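Local structure of nitrogenase molybdenum-iron protein alpha chain (Clostridium pasteurianum, 4WES) at residues H371-D374 with V380-T383. The protein reduces dinitrogen to ammonia as part of the molybdenum-iron component of nitrogenase, carrying an iron-molybdenum cofactor and sharing an [8Fe-7S] cluster with the beta chain. Residues are numbered along the deposited sequence; the frame is centred on the assembly and turned at random.
Sequences HRDD and VIPT
Arg372, in the first turn of the short helix 372-376, reaches over the 3-10 segment 380-383 that follows it in the chain, making a local contact that is part hydrogen-bonded and part aliphatic packing. The evidence for the polar part is one direct bond and one water bridge. Arg372 NH1 donates to Thr383 OG1 at 3.1 Å, with an N-H...O angle of 146° and the hydroxyl tilted from the guanidinium plane. A water at the guanidinium edge accepts from Arg372 NH2 and donates to Thr383 OG1. Thr383 OG1 in turn donates to Val380 O over 2.7 Å, in the carbonyl plane on a lone pair, which fixes the hydroxyl's rotation; the same carbonyl accepts from Thr383 N, the i to i+3 bond of the 3-10 turn, so two donors grip it. The arginine chain is extended at chi2 (-176°) and then bends at chi3 (60°), which turns the guanidinium over Val380, whose CG2 lies 4.0 Å above one face, offset toward the rim. The charge has its main partner outside, since Arg372 NE forms a salt bridge with Glu376 one turn along the helix. Beside the arginine-threonine bond, Asp373 CB packs on Ile381 CG1 at 3.8 Å, and Ile381 CD1 approaches Asp373 OD2. The Asp373 side chain lies about 12 Å from the iron-molybdenum cluster, and Asp374 bonds to His263 and Arg264, which follow the cluster ligand Cys262 in the chain. At the helix start, the backbone N of His371, the N-cap residue, donates to Asp374 OD2 at 2.9 Å, on its anti lone pair: one half of a capping box, opening the short helix after strand 361-367.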
loop_
_atom_site.group_PDB
_atom_site.type_symbol
_atom_site.label_atom_id
_atom_site.label_comp_id
_atom_site.label_asym_id
_atom_site.label_seq_id
_atom_site.Cartn_x
_atom_site.Cartn_y
_atom_site.Cartn_z
ATOM N N HIS A 371 -43.348 9.122 13.211
ATOM C CA HIS A 371 -44.657 9.703 13.312
ATOM C C HIS A 371 -44.927 10.088 14.776
ATOM O O HIS A 371 -44.161 9.722 15.674
ATOM C CB HIS A 371 -45.748 8.753 12.792
ATOM C CG HIS A 371 -45.567 8.323 11.369
ATOM N ND1 HIS A 371 -46.539 7.598 10.718
ATOM C CD2 HIS A 371 -44.531 8.407 10.501
ATOM C CE1 HIS A 371 -46.117 7.287 9.506
ATOM N NE2 HIS A 371 -44.902 7.760 9.342
ATOM N N ARG A 372 -46.054 10.765 15.030
ATOM C CA ARG A 372 -46.347 11.186 16.398
ATOM C C ARG A 372 -46.369 10.002 17.356
ATOM O O ARG A 372 -45.969 10.153 18.514
ATOM C CB ARG A 372 -47.668 11.947 16.465
ATOM C CG ARG A 372 -47.567 13.394 15.991
ATOM C CD ARG A 372 -48.880 14.128 16.179
ATOM N NE ARG A 372 -49.266 14.145 17.582
ATOM C CZ ARG A 372 -50.492 13.954 18.015
ATOM N NH1 ARG A 372 -51.515 13.908 17.177
ATOM N NH2 ARG A 372 -50.692 13.844 19.310
ATOM N N ASP A 373 -46.839 8.829 16.910
ATOM C CA ASP A 373 -46.882 7.668 17.791
ATOM C C ASP A 373 -45.496 7.218 18.260
ATOM O O ASP A 373 -45.357 6.642 19.370
ATOM C CB ASP A 373 -47.690 6.490 17.206
ATOM C CG ASP A 373 -47.464 6.239 15.715
ATOM O OD1 ASP A 373 -47.473 7.175 14.903
ATOM O OD2 ASP A 373 -47.383 5.041 15.379
ATOM N N ASP A 374 -44.474 7.359 17.417
ATOM C CA ASP A 374 -43.118 7.005 17.846
ATOM C C ASP A 374 -42.591 7.966 18.910
ATOM O O ASP A 374 -41.796 7.569 19.764
ATOM C CB ASP A 374 -42.174 6.976 16.660
ATOM C CG ASP A 374 -42.658 6.011 15.590
ATOM O OD1 ASP A 374 -42.583 4.789 15.819
ATOM O OD2 ASP A 374 -43.150 6.516 14.568
ATOM N N VAL A 380 -51.695 7.931 21.053
ATOM C CA VAL A 380 -52.139 9.135 20.340
ATOM C C VAL A 380 -52.668 8.847 18.929
ATOM O O VAL A 380 -53.167 9.760 18.266
ATOM C CB VAL A 380 -51.067 10.240 20.278
ATOM C CG1 VAL A 380 -50.504 10.533 21.658
ATOM C CG2 VAL A 380 -49.973 9.916 19.262
ATOM N N ILE A 381 -52.600 7.608 18.471
ATOM C CA ILE A 381 -52.972 7.283 17.085
ATOM C C ILE A 381 -54.365 7.807 16.682
ATOM O O ILE A 381 -54.525 8.379 15.597
ATOM C CB ILE A 381 -52.791 5.777 16.781
ATOM C CG1 ILE A 381 -51.289 5.453 16.658
ATOM C CG2 ILE A 381 -53.546 5.390 15.525
ATOM C CD1 ILE A 381 -50.977 3.979 16.529
ATOM N N PRO A 382 -55.381 7.662 17.558
ATOM C CA PRO A 382 -56.718 8.153 17.157
ATOM C C PRO A 382 -56.792 9.665 16.864
ATOM O O PRO A 382 -57.744 10.112 16.204
ATOM C CB PRO A 382 -57.589 7.799 18.359
ATOM C CG PRO A 382 -56.915 6.607 18.967
ATOM C CD PRO A 382 -55.447 6.870 18.803
ATOM N N THR A 383 -55.804 10.423 17.337
ATOM C CA THR A 383 -55.781 11.870 17.190
ATOM C C THR A 383 -54.933 12.336 16.023
ATOM O O THR A 383 -54.871 13.543 15.742
ATOM C CB THR A 383 -55.212 12.562 18.455
ATOM O OG1 THR A 383 -53.784 12.386 18.547
ATOM C CG2 THR A 383 -55.903 12.129 19.725
HETATM O O HOH W 1 -52.950 13.731 21.238
#